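Local coordinates for protein quinone oxidoreductase (Escherichia coli, PDB 1QOR) that catalyses the NADPH-dependent one-electron reduction of quinones to semiquinones and works as a homodimer, at residues A148-V153 and A318-S323; Y214-R219 and V236-S241. One frame throughout, in Å; residues are numbered along the deposited sequence.

Overall arrangement
The chain first builds most of a mixed sheet in its N-terminal part, then enters the six-stranded parallel sheet of the nucleotide-binding domain. Contact 1 starts just after strand 143-146 and is completed only near the C terminus, so it closes a long loop. Within that loop, contact 2 closes a much shorter one, joining the ends of the neighbouring strands 210-215 and 233-237. The two do not cross. Residues 318-323 lead into strand 324-326 of the mixed sheet, so contact 1 links the two halves of the fold. Contact 2 stays within the nucleotide-binding domain, at two strand ends and the loops beyond. Both touch NADPH, and they meet where Val153 packs on Phe238 and Ala148 on Ser216.

Contact 1. Residues A148-V153 and A318-S323; sequences AAAGGV and ATQGSS. With NDP (NADPH dihydro-nicotinamide-adenine-dinucleotide phosphate), chain D.
In Gln320, a chi1 of -72° sets CG beside the backbone N, where it lies 4.0 Å from Ala150 O. The chain runs extended beyond CG and carries the amide on to Ser180, whose hydroxyl is hydrogen-bonded to Gln320 OE1. Ser322 likewise has its hydroxyl beside the backbone N (chi1 -57°), and OG lies 3.9 Å from Gly152 CA. Ser322 OG is also hydrogen-bonded to the carbonyl of Ala120. A water joins the segments as well, donating to Gly152 O at 2.8 Å and to Ser322 OG at 3.1 Å.

One direct hydrogen bond spans the contact. Gly321 N donates to Ala150 O at 2.9 Å and comes in tilted 21° from the carbonyl plane. The same oxygen lies 3.2 Å from Gln320 CA, in a CA-H...O contact. Gly321 takes a backbone angle (positive phi) that residues with a side chain adopt less readily.

The other side of 148-153 faces NADPH. A type I turn from Ala148 to Gly151 leads the chain to the start of helix 152-164. Gly152 N gives an almost straight bond to O1A of NADPH at 3.0 Å. Val153 N reaches O1N of the second phosphate at 2.8 Å. A CB on Gly151 would clash with phosphate oxygen O2A, and one on Gly152 with O1N, so the bare backbone lets the pyrophosphate come close. The helix start probably helps to offset its negative charge. Lys177, which binds NADPH, also touches Ala150 and Gln320.

This is the glycine-rich pyrophosphate loop of a Rossmann fold, between strand 143-146 and helix 152-164, backed here by the segment that leads into the last strand of the chain.

Contact 2. Residues Y214-R219 and V236-S241; sequences YDSVGR and VSFGNS. With NDP (NADPH dihydro-nicotinamide-adenine-dinucleotide phosphate), chain D.
The carbonyl oxygen of Asp215 is gripped by Phe238 N at 3.0 Å and by a water that donates to it at 2.8 Å. Phe238 N approaches from above the carbonyl plane, 42° out of it. The same water is hydrogen-bonded to Ser237 OG. Asp215 N bonds Val236 O at 2.8 Å, and the side chains of Tyr214 and Val236 lie side by side.

Beyond the strands, Phe238 CG stands between the backbone N and the carbonyl carbon (chi1 76°), and the ring reaches back to the other segment. Ser216 CB lies over one ring face, 3.8 Å from the centroid, in a CH-pi contact. At the ring edge, Phe238 CD2 is 3.6 Å from C2N of the nicotinamide. Replacing Phe238 with an alanine would probably leave Ser216 CB without its aromatic partner and open a gap beside the nicotinamide.

Ser241 N bonds Ser216 O in the carbonyl plane, at 3.3 Å. Ser241 OG is hydrogen-bonded to the ribose hydroxyl O3D of NADPH at 2.7 Å. Asp215 OD1 accepts from Val217 N, an Asx turn, and from Gly218 N one residue further on, which makes an Asx motif. Asp215 OD2 is hydrogen-bonded to the hydroxyls of Thr221 and Ser225.

Adjacent parallel strands thus end in loops that line NADPH from the nicotinamide to the adenine, at the C-terminal edge of a Rossmann-fold sheet.

Contact 1. Residues A148-V153 and A318-S323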
ATOM      1  N   ALA A 148      18.506  -3.880   7.607  1.00 14.32           N
ATOM      2  CA  ALA A 148      19.656  -3.044   7.961  1.00 15.63           C
ATOM      3  C   ALA A 148      19.575  -2.632   9.449  1.00 17.35           C
ATOM      4  O   ALA A 148      19.633  -1.432   9.813  1.00 17.09           O
ATOM      5  CB  ALA A 148      19.698  -1.797   6.994  1.00 16.26           C
ATOM      6  N   ALA A 149      19.453  -3.649  10.304  1.00 16.69           N
ATOM      7  CA  ALA A 149      19.288  -3.482  11.738  1.00 16.92           C
ATOM      8  C   ALA A 149      20.464  -2.945  12.567  1.00 17.04           C
ATOM      9  O   ALA A 149      20.272  -2.565  13.710  1.00 16.97           O
ATOM     10  CB  ALA A 149      18.757  -4.766  12.339  1.00 18.34           C
ATOM     11  N   ALA A 150      21.659  -2.875  12.007  1.00 17.37           N
ATOM     12  CA  ALA A 150      22.789  -2.322  12.758  1.00 18.23           C
ATOM     13  C   ALA A 150      23.127  -0.880  12.321  1.00 19.30           C
ATOM     14  O   ALA A 150      24.187  -0.344  12.713  1.00 18.84           O
ATOM     15  CB  ALA A 150      24.014  -3.201  12.575  1.00 17.96           C
ATOM     16  N   GLY A 151      22.245  -0.266  11.509  1.00 20.37           N
ATOM     17  CA  GLY A 151      22.486   1.086  11.006  1.00 17.17           C
ATOM     18  C   GLY A 151      21.988   2.168  11.921  1.00 19.27           C
ATOM     19  O   GLY A 151      21.537   1.883  13.025  1.00 19.51           O
ATOM     20  N   GLY A 152      22.047   3.423  11.461  1.00 20.71           N
ATOM     21  CA  GLY A 152      21.608   4.552  12.278  1.00 17.65           C
ATOM     22  C   GLY A 152      20.196   4.365  12.761  1.00 19.07           C
ATOM     23  O   GLY A 152      19.921   4.363  13.967  1.00 19.13           O
ATOM     24  N   VAL A 153      19.279   4.205  11.811  1.00 17.91           N
ATOM     25  CA  VAL A 153      17.901   3.989  12.166  1.00 17.61           C
ATOM     26  C   VAL A 153      17.780   2.590  12.802  1.00 17.85           C
ATOM     27  O   VAL A 153      17.093   2.435  13.818  1.00 18.13           O
ATOM     28  CB  VAL A 153      16.970   4.077  10.906  1.00 17.36           C
ATOM     29  CG1 VAL A 153      15.585   3.595  11.243  1.00 17.10           C
ATOM     30  CG2 VAL A 153      16.882   5.506  10.386  1.00 15.68           C
ATOM     31  N   ALA A 318      30.420   0.445   5.893  1.00 26.53           N
ATOM     32  CA  ALA A 318      31.297   0.143   7.001  1.00 26.65           C
ATOM     33  C   ALA A 318      30.915   0.841   8.296  1.00 27.01           C
ATOM     34  O   ALA A 318      31.753   1.015   9.146  1.00 29.98           O
ATOM     35  CB  ALA A 318      32.726   0.477   6.637  1.00 24.65           C
ATOM     36  N   THR A 319      29.675   1.246   8.489  1.00 23.32           N
ATOM     37  CA  THR A 319      29.374   1.912   9.741  1.00 22.58           C
ATOM     38  C   THR A 319      28.326   1.127  10.520  1.00 22.90           C
ATOM     39  O   THR A 319      27.692   0.200   9.997  1.00 22.26           O
ATOM     40  CB  THR A 319      28.832   3.371   9.506  1.00 23.21           C
ATOM     41  OG1 THR A 319      27.621   3.321   8.734  1.00 21.77           O
ATOM     42  CG2 THR A 319      29.870   4.250   8.790  1.00 21.31           C
ATOM     43  N   GLN A 320      28.134   1.519  11.771  1.00 23.00           N
ATOM     44  CA  GLN A 320      27.120   0.908  12.611  1.00 24.36           C
ATOM     45  C   GLN A 320      26.653   2.068  13.415  1.00 22.91           C
ATOM     46  O   GLN A 320      27.462   2.911  13.807  1.00 23.18           O
ATOM     47  CB  GLN A 320      27.695  -0.180  13.519  1.00 27.08           C
ATOM     48  CG  GLN A 320      28.078  -1.441  12.744  1.00 32.49           C
ATOM     49  CD  GLN A 320      28.703  -2.502  13.636  1.00 34.91           C
ATOM     50  OE1 GLN A 320      28.506  -2.507  14.844  1.00 36.44           O
ATOM     51  NE2 GLN A 320      29.477  -3.383  13.044  1.00 37.04           N
ATOM     52  N   GLY A 321      25.342   2.169  13.567  1.00 21.35           N
ATOM     53  CA  GLY A 321      24.774   3.264  14.310  1.00 20.50           C
ATOM     54  C   GLY A 321      24.990   4.559  13.567  1.00 20.17           C
ATOM     55  O   GLY A 321      25.324   4.556  12.389  1.00 19.71           O
ATOM     56  N   SER A 322      24.856   5.660  14.295  1.00 21.51           N
ATOM     57  CA  SER A 322      24.999   6.998  13.779  1.00 21.23           C
ATOM     58  C   SER A 322      26.421   7.580  13.655  1.00 23.31           C
ATOM     59  O   SER A 322      27.385   7.116  14.297  1.00 22.82           O
ATOM     60  CB  SER A 322      24.161   7.902  14.637  1.00 21.35           C
ATOM     61  OG  SER A 322      22.811   7.475  14.645  1.00 22.53           O
ATOM     62  N   SER A 323      26.541   8.558  12.746  1.00 24.46           N
ATOM     63  CA  SER A 323      27.762   9.309  12.472  1.00 23.85           C
ATOM     64  C   SER A 323      27.435  10.767  12.762  1.00 24.21           C
ATOM     65  O   SER A 323      26.245  11.178  12.824  1.00 23.15           O
ATOM     66  CB  SER A 323      28.195   9.186  11.005  1.00 25.53           C
ATOM     67  OG  SER A 323      28.671   7.885  10.674  1.00 26.97           O
TER
HETATM   68  PA  NDP D 350      22.375   3.487   7.775  1.00 20.74           P
HETATM   69  O1A NDP D 350      23.302   3.985   8.824  1.00 20.09           O
HETATM   70  O2A NDP D 350      21.353   2.477   8.154  1.00 21.04           O
HETATM   71  O5B NDP D 350      23.160   3.028   6.519  1.00 17.48           O
HETATM   72  C5B NDP D 350      22.576   2.300   5.471  1.00 19.51           C
HETATM   73  C4B NDP D 350      22.787   0.838   5.726  1.00 21.72           C
HETATM   74  O4B NDP D 350      21.927   0.245   4.762  1.00 23.60           O
HETATM   75  C3B NDP D 350      24.179   0.263   5.434  1.00 23.09           C
HETATM   76  O3B NDP D 350      25.033   0.441   6.595  1.00 20.88           O
HETATM   77  C2B NDP D 350      23.860  -1.146   4.956  1.00 22.16           C
HETATM   78  O2B NDP D 350      23.910  -2.015   6.080  1.00 23.51           O
HETATM   79  C1B NDP D 350      22.396  -1.029   4.343  1.00 22.07           C
HETATM   80  N9A NDP D 350      22.577  -1.278   2.904  1.00 22.32           N
HETATM   81  C8A NDP D 350      22.121  -2.310   2.193  1.00 21.15           C
HETATM   82  N7A NDP D 350      22.535  -2.204   0.924  1.00 20.68           N
HETATM   83  C5A NDP D 350      23.242  -1.096   0.895  1.00 21.42           C
HETATM   84  C6A NDP D 350      23.901  -0.597  -0.221  1.00 21.51           C
HETATM   85  N6A NDP D 350      23.876  -1.196  -1.405  1.00 20.06           N
HETATM   86  N1A NDP D 350      24.582   0.534  -0.030  1.00 21.55           N
HETATM   87  C2A NDP D 350      24.639   1.172   1.172  1.00 23.54           C
HETATM   88  N3A NDP D 350      24.006   0.678   2.239  1.00 23.95           N
HETATM   89  C4A NDP D 350      23.298  -0.482   2.111  1.00 22.23           C
HETATM   90  O3  NDP D 350      21.589   4.804   7.355  1.00 20.67           O
HETATM   91  PN  NDP D 350      20.511   5.743   8.029  1.00 21.45           P
HETATM   92  O1N NDP D 350      20.168   5.305   9.430  1.00 21.22           O
HETATM   93  O2N NDP D 350      20.911   7.180   7.787  1.00 20.88           O
HETATM   94  O5D NDP D 350      19.242   5.409   7.033  1.00 22.09           O
HETATM   95  C5D NDP D 350      18.702   4.114   6.811  1.00 20.51           C
HETATM   96  C4D NDP D 350      17.706   4.131   5.699  1.00 22.98           C
HETATM   97  O4D NDP D 350      16.501   4.812   6.114  1.00 22.60           O
HETATM   98  C3D NDP D 350      18.199   4.846   4.447  1.00 23.60           C
HETATM   99  O3D NDP D 350      17.794   4.125   3.280  1.00 22.73           O
HETATM  100  C2D NDP D 350      17.473   6.205   4.560  1.00 22.12           C
HETATM  101  O2D NDP D 350      17.352   6.836   3.311  1.00 23.76           O
HETATM  102  C1D NDP D 350      16.125   5.831   5.103  1.00 22.21           C
HETATM  103  N1N NDP D 350      15.347   6.777   5.948  1.00 19.20           N
HETATM  104  C2N NDP D 350      14.019   6.991   5.673  1.00 14.72           C
HETATM  105  C3N NDP D 350      13.313   7.867   6.478  1.00 18.38           C
HETATM  106  C7N NDP D 350      11.828   8.113   6.242  1.00 18.85           C
HETATM  107  O7N NDP D 350      11.183   8.852   6.976  1.00 18.10           O
HETATM  108  N7N NDP D 350      11.322   7.470   5.210  1.00 19.60           N
HETATM  109  C4N NDP D 350      13.908   8.517   7.547  1.00 18.79           C
HETATM  110  C5N NDP D 350      15.263   8.284   7.814  1.00 19.64           C
HETATM  111  C6N NDP D 350      15.971   7.417   7.000  1.00 19.02           C
HETATM  112  P2B NDP D 350      24.297  -3.625   5.902  1.00 24.17           P
HETATM  113  O1X NDP D 350      23.982  -4.225   7.216  1.00 24.60           O
HETATM  114  O2X NDP D 350      23.436  -4.122   4.821  1.00 26.23           O
HETATM  115  O3X NDP D 350      25.728  -3.594   5.545  1.00 25.09           O
HETATM  116  O   HOH W   1      21.858   4.832  15.906  0.67  6.25           O

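Contact 2. Residues Y214-R219 and V236-S241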
ATOM      1  N   TYR A 214       9.637  -3.776   7.469  1.00 17.30           N
ATOM      2  CA  TYR A 214      10.141  -2.413   7.353  1.00 16.53           C
ATOM      3  C   TYR A 214      11.395  -2.542   6.571  1.00 16.48           C
ATOM      4  O   TYR A 214      12.404  -3.004   7.090  1.00 18.10           O
ATOM      5  CB  TYR A 214      10.411  -1.801   8.706  1.00 14.75           C
ATOM      6  CG  TYR A 214       9.170  -1.592   9.508  1.00 14.71           C
ATOM      7  CD1 TYR A 214       8.443  -0.409   9.407  1.00 12.72           C
ATOM      8  CD2 TYR A 214       8.755  -2.555  10.447  1.00 14.89           C
ATOM      9  CE1 TYR A 214       7.333  -0.184  10.220  1.00 13.95           C
ATOM     10  CE2 TYR A 214       7.645  -2.330  11.289  1.00 14.03           C
ATOM     11  CZ  TYR A 214       6.945  -1.149  11.166  1.00 14.68           C
ATOM     12  OH  TYR A 214       5.873  -0.916  11.996  1.00 14.40           O
ATOM     13  N   ASP A 215      11.374  -2.047   5.344  1.00 16.87           N
ATOM     14  CA  ASP A 215      12.499  -2.206   4.440  1.00 17.60           C
ATOM     15  C   ASP A 215      13.086  -0.884   3.881  1.00 19.13           C
ATOM     16  O   ASP A 215      12.467  -0.211   3.027  1.00 20.00           O
ATOM     17  CB  ASP A 215      12.054  -3.197   3.331  1.00 15.15           C
ATOM     18  CG  ASP A 215      13.149  -3.496   2.318  1.00 16.60           C
ATOM     19  OD1 ASP A 215      14.119  -2.729   2.163  1.00 17.91           O
ATOM     20  OD2 ASP A 215      13.022  -4.498   1.609  1.00 16.79           O
ATOM     21  N   SER A 216      14.306  -0.554   4.312  1.00 17.30           N
ATOM     22  CA  SER A 216      14.930   0.666   3.877  1.00 17.76           C
ATOM     23  C   SER A 216      15.962   0.396   2.845  1.00 18.43           C
ATOM     24  O   SER A 216      16.589   1.333   2.334  1.00 17.86           O
ATOM     25  CB  SER A 216      15.565   1.417   5.049  1.00 17.40           C
ATOM     26  OG  SER A 216      16.592   0.668   5.668  1.00 19.03           O
ATOM     27  N   VAL A 217      16.174  -0.875   2.516  1.00 20.05           N
ATOM     28  CA  VAL A 217      17.224  -1.116   1.533  1.00 21.09           C
ATOM     29  C   VAL A 217      16.774  -0.919   0.081  1.00 22.21           C
ATOM     30  O   VAL A 217      17.594  -0.586  -0.794  1.00 20.70           O
ATOM     31  CB  VAL A 217      18.161  -2.368   1.861  1.00 22.69           C
ATOM     32  CG1 VAL A 217      17.824  -3.010   3.195  1.00 19.31           C
ATOM     33  CG2 VAL A 217      18.364  -3.319   0.676  1.00 20.22           C
ATOM     34  N   GLY A 218      15.466  -1.051  -0.144  1.00 22.45           N
ATOM     35  CA  GLY A 218      14.934  -0.811  -1.460  1.00 23.69           C
ATOM     36  C   GLY A 218      15.084  -1.898  -2.502  1.00 24.78           C
ATOM     37  O   GLY A 218      14.610  -3.030  -2.325  1.00 25.28           O
ATOM     38  N   ARG A 219      15.755  -1.542  -3.589  1.00 25.70           N
ATOM     39  CA  ARG A 219      15.938  -2.415  -4.744  1.00 28.40           C
ATOM     40  C   ARG A 219      16.363  -3.864  -4.508  1.00 27.86           C
ATOM     41  O   ARG A 219      15.652  -4.801  -4.926  1.00 27.17           O
ATOM     42  CB  ARG A 219      16.882  -1.719  -5.717  1.00 32.38           C
ATOM     43  CG  ARG A 219      17.390  -2.511  -6.879  1.00 37.56           C
ATOM     44  CD  ARG A 219      18.273  -1.588  -7.679  1.00 43.03           C
ATOM     45  NE  ARG A 219      19.365  -2.293  -8.342  1.00 49.81           N
ATOM     46  CZ  ARG A 219      20.564  -2.548  -7.797  1.00 53.49           C
ATOM     47  NH1 ARG A 219      20.870  -2.170  -6.542  1.00 53.75           N
ATOM     48  NH2 ARG A 219      21.480  -3.189  -8.530  1.00 55.85           N
ATOM     49  N   VAL A 236       6.456  -1.864   4.226  1.00 18.84           N
ATOM     50  CA  VAL A 236       6.844  -0.469   4.420  1.00 16.63           C
ATOM     51  C   VAL A 236       8.183  -0.190   3.743  1.00 18.05           C
ATOM     52  O   VAL A 236       9.244  -0.602   4.230  1.00 18.16           O
ATOM     53  CB  VAL A 236       6.889  -0.082   5.923  1.00 16.98           C
ATOM     54  CG1 VAL A 236       7.148   1.462   6.095  1.00 14.96           C
ATOM     55  CG2 VAL A 236       5.553  -0.469   6.608  1.00 14.76           C
ATOM     56  N   SER A 237       8.139   0.396   2.542  1.00 17.94           N
ATOM     57  CA  SER A 237       9.358   0.735   1.800  1.00 18.44           C
ATOM     58  C   SER A 237       9.728   2.169   2.221  1.00 19.24           C
ATOM     59  O   SER A 237       9.032   3.125   1.864  1.00 19.55           O
ATOM     60  CB  SER A 237       9.066   0.674   0.314  1.00 19.52           C
ATOM     61  OG  SER A 237      10.260   0.865  -0.424  1.00 22.01           O
ATOM     62  N   PHE A 238      10.799   2.341   3.003  1.00 18.98           N
ATOM     63  CA  PHE A 238      11.107   3.672   3.511  1.00 16.07           C
ATOM     64  C   PHE A 238      12.526   4.124   3.292  1.00 16.89           C
ATOM     65  O   PHE A 238      12.976   5.062   3.935  1.00 18.24           O
ATOM     66  CB  PHE A 238      10.690   3.774   5.006  1.00 15.72           C
ATOM     67  CG  PHE A 238      11.632   3.081   5.983  1.00 15.72           C
ATOM     68  CD1 PHE A 238      11.522   1.719   6.229  1.00 16.56           C
ATOM     69  CD2 PHE A 238      12.596   3.821   6.682  1.00 17.21           C
ATOM     70  CE1 PHE A 238      12.347   1.083   7.158  1.00 18.43           C
ATOM     71  CE2 PHE A 238      13.442   3.216   7.612  1.00 20.49           C
ATOM     72  CZ  PHE A 238      13.322   1.837   7.859  1.00 20.46           C
ATOM     73  N   GLY A 239      13.231   3.461   2.386  1.00 17.14           N
ATOM     74  CA  GLY A 239      14.602   3.834   2.095  1.00 16.98           C
ATOM     75  C   GLY A 239      14.970   3.363   0.690  1.00 19.09           C
ATOM     76  O   GLY A 239      14.227   2.606   0.073  1.00 17.39           O
ATOM     77  N   ASN A 240      16.083   3.873   0.156  1.00 20.92           N
ATOM     78  CA  ASN A 240      16.573   3.502  -1.173  1.00 21.73           C
ATOM     79  C   ASN A 240      18.087   3.250  -1.036  1.00 22.74           C
ATOM     80  O   ASN A 240      18.830   3.603  -1.964  1.00 22.53           O
ATOM     81  CB  ASN A 240      16.426   4.660  -2.197  1.00 21.17           C
ATOM     82  CG  ASN A 240      15.204   5.506  -1.979  1.00 20.43           C
ATOM     83  OD1 ASN A 240      15.314   6.711  -1.793  1.00 25.25           O
ATOM     84  ND2 ASN A 240      14.040   4.895  -1.976  1.00 18.22           N
ATOM     85  N   SER A 241      18.538   2.593   0.045  1.00 21.08           N
ATOM     86  CA  SER A 241      19.968   2.380   0.250  1.00 19.57           C
ATOM     87  C   SER A 241      20.675   1.690  -0.883  1.00 22.09           C
ATOM     88  O   SER A 241      21.791   2.076  -1.247  1.00 23.47           O
ATOM     89  CB  SER A 241      20.235   1.661   1.549  1.00 19.26           C
ATOM     90  OG  SER A 241      19.747   2.438   2.639  1.00 22.42           O
TER
HETATM   91  PA  NDP D 350      22.375   3.487   7.775  1.00 20.74           P
HETATM   92  O1A NDP D 350      23.302   3.985   8.824  1.00 20.09           O
HETATM   93  O2A NDP D 350      21.353   2.477   8.154  1.00 21.04           O
HETATM   94  O5B NDP D 350      23.160   3.028   6.519  1.00 17.48           O
HETATM   95  C5B NDP D 350      22.576   2.300   5.471  1.00 19.51           C
HETATM   96  C4B NDP D 350      22.787   0.838   5.726  1.00 21.72           C
HETATM   97  O4B NDP D 350      21.927   0.245   4.762  1.00 23.60           O
HETATM   98  C3B NDP D 350      24.179   0.263   5.434  1.00 23.09           C
HETATM   99  O3B NDP D 350      25.033   0.441   6.595  1.00 20.88           O
HETATM  100  C2B NDP D 350      23.860  -1.146   4.956  1.00 22.16           C
HETATM  101  O2B NDP D 350      23.910  -2.015   6.080  1.00 23.51           O
HETATM  102  C1B NDP D 350      22.396  -1.029   4.343  1.00 22.07           C
HETATM  103  N9A NDP D 350      22.577  -1.278   2.904  1.00 22.32           N
HETATM  104  C8A NDP D 350      22.121  -2.310   2.193  1.00 21.15           C
HETATM  105  N7A NDP D 350      22.535  -2.204   0.924  1.00 20.68           N
HETATM  106  C5A NDP D 350      23.242  -1.096   0.895  1.00 21.42           C
HETATM  107  C6A NDP D 350      23.901  -0.597  -0.221  1.00 21.51           C
HETATM  108  N6A NDP D 350      23.876  -1.196  -1.405  1.00 20.06           N
HETATM  109  N1A NDP D 350      24.582   0.534  -0.030  1.00 21.55           N
HETATM  110  C2A NDP D 350      24.639   1.172   1.172  1.00 23.54           C
HETATM  111  N3A NDP D 350      24.006   0.678   2.239  1.00 23.95           N
HETATM  112  C4A NDP D 350      23.298  -0.482   2.111  1.00 22.23           C
HETATM  113  O3  NDP D 350      21.589   4.804   7.355  1.00 20.67           O
HETATM  114  PN  NDP D 350      20.511   5.743   8.029  1.00 21.45           P
HETATM  115  O1N NDP D 350      20.168   5.305   9.430  1.00 21.22           O
HETATM  116  O2N NDP D 350      20.911   7.180   7.787  1.00 20.88           O
HETATM  117  O5D NDP D 350      19.242   5.409   7.033  1.00 22.09           O
HETATM  118  C5D NDP D 350      18.702   4.114   6.811  1.00 20.51           C
HETATM  119  C4D NDP D 350      17.706   4.131   5.699  1.00 22.98           C
HETATM  120  O4D NDP D 350      16.501   4.812   6.114  1.00 22.60           O
HETATM  121  C3D NDP D 350      18.199   4.846   4.447  1.00 23.60           C
HETATM  122  O3D NDP D 350      17.794   4.125   3.280  1.00 22.73           O
HETATM  123  C2D NDP D 350      17.473   6.205   4.560  1.00 22.12           C
HETATM  124  O2D NDP D 350      17.352   6.836   3.311  1.00 23.76           O
HETATM  125  C1D NDP D 350      16.125   5.831   5.103  1.00 22.21           C
HETATM  126  N1N NDP D 350      15.347   6.777   5.948  1.00 19.20           N
HETATM  127  C2N NDP D 350      14.019   6.991   5.673  1.00 14.72           C
HETATM  128  C3N NDP D 350      13.313   7.867   6.478  1.00 18.38           C
HETATM  129  C7N NDP D 350      11.828   8.113   6.242  1.00 18.85           C
HETATM  130  O7N NDP D 350      11.183   8.852   6.976  1.00 18.10           O
HETATM  131  N7N NDP D 350      11.322   7.470   5.210  1.00 19.60           N
HETATM  132  C4N NDP D 350      13.908   8.517   7.547  1.00 18.79           C
HETATM  133  C5N NDP D 350      15.263   8.284   7.814  1.00 19.64           C
HETATM  134  C6N NDP D 350      15.971   7.417   7.000  1.00 19.02           C
HETATM  135  P2B NDP D 350      24.297  -3.625   5.902  1.00 24.17           P
HETATM  136  O1X NDP D 350      23.982  -4.225   7.216  1.00 24.60           O
HETATM  137  O2X NDP D 350      23.436  -4.122   4.821  1.00 26.23           O
HETATM  138  O3X NDP D 350      25.728  -3.594   5.545  1.00 25.09           O
HETATM  139  O   HOH W   2      12.190  -0.884   0.272  1.00 20.07           O
HETATM  140  O   HOH W   3      19.105   0.857   4.624  0.92 23.39           O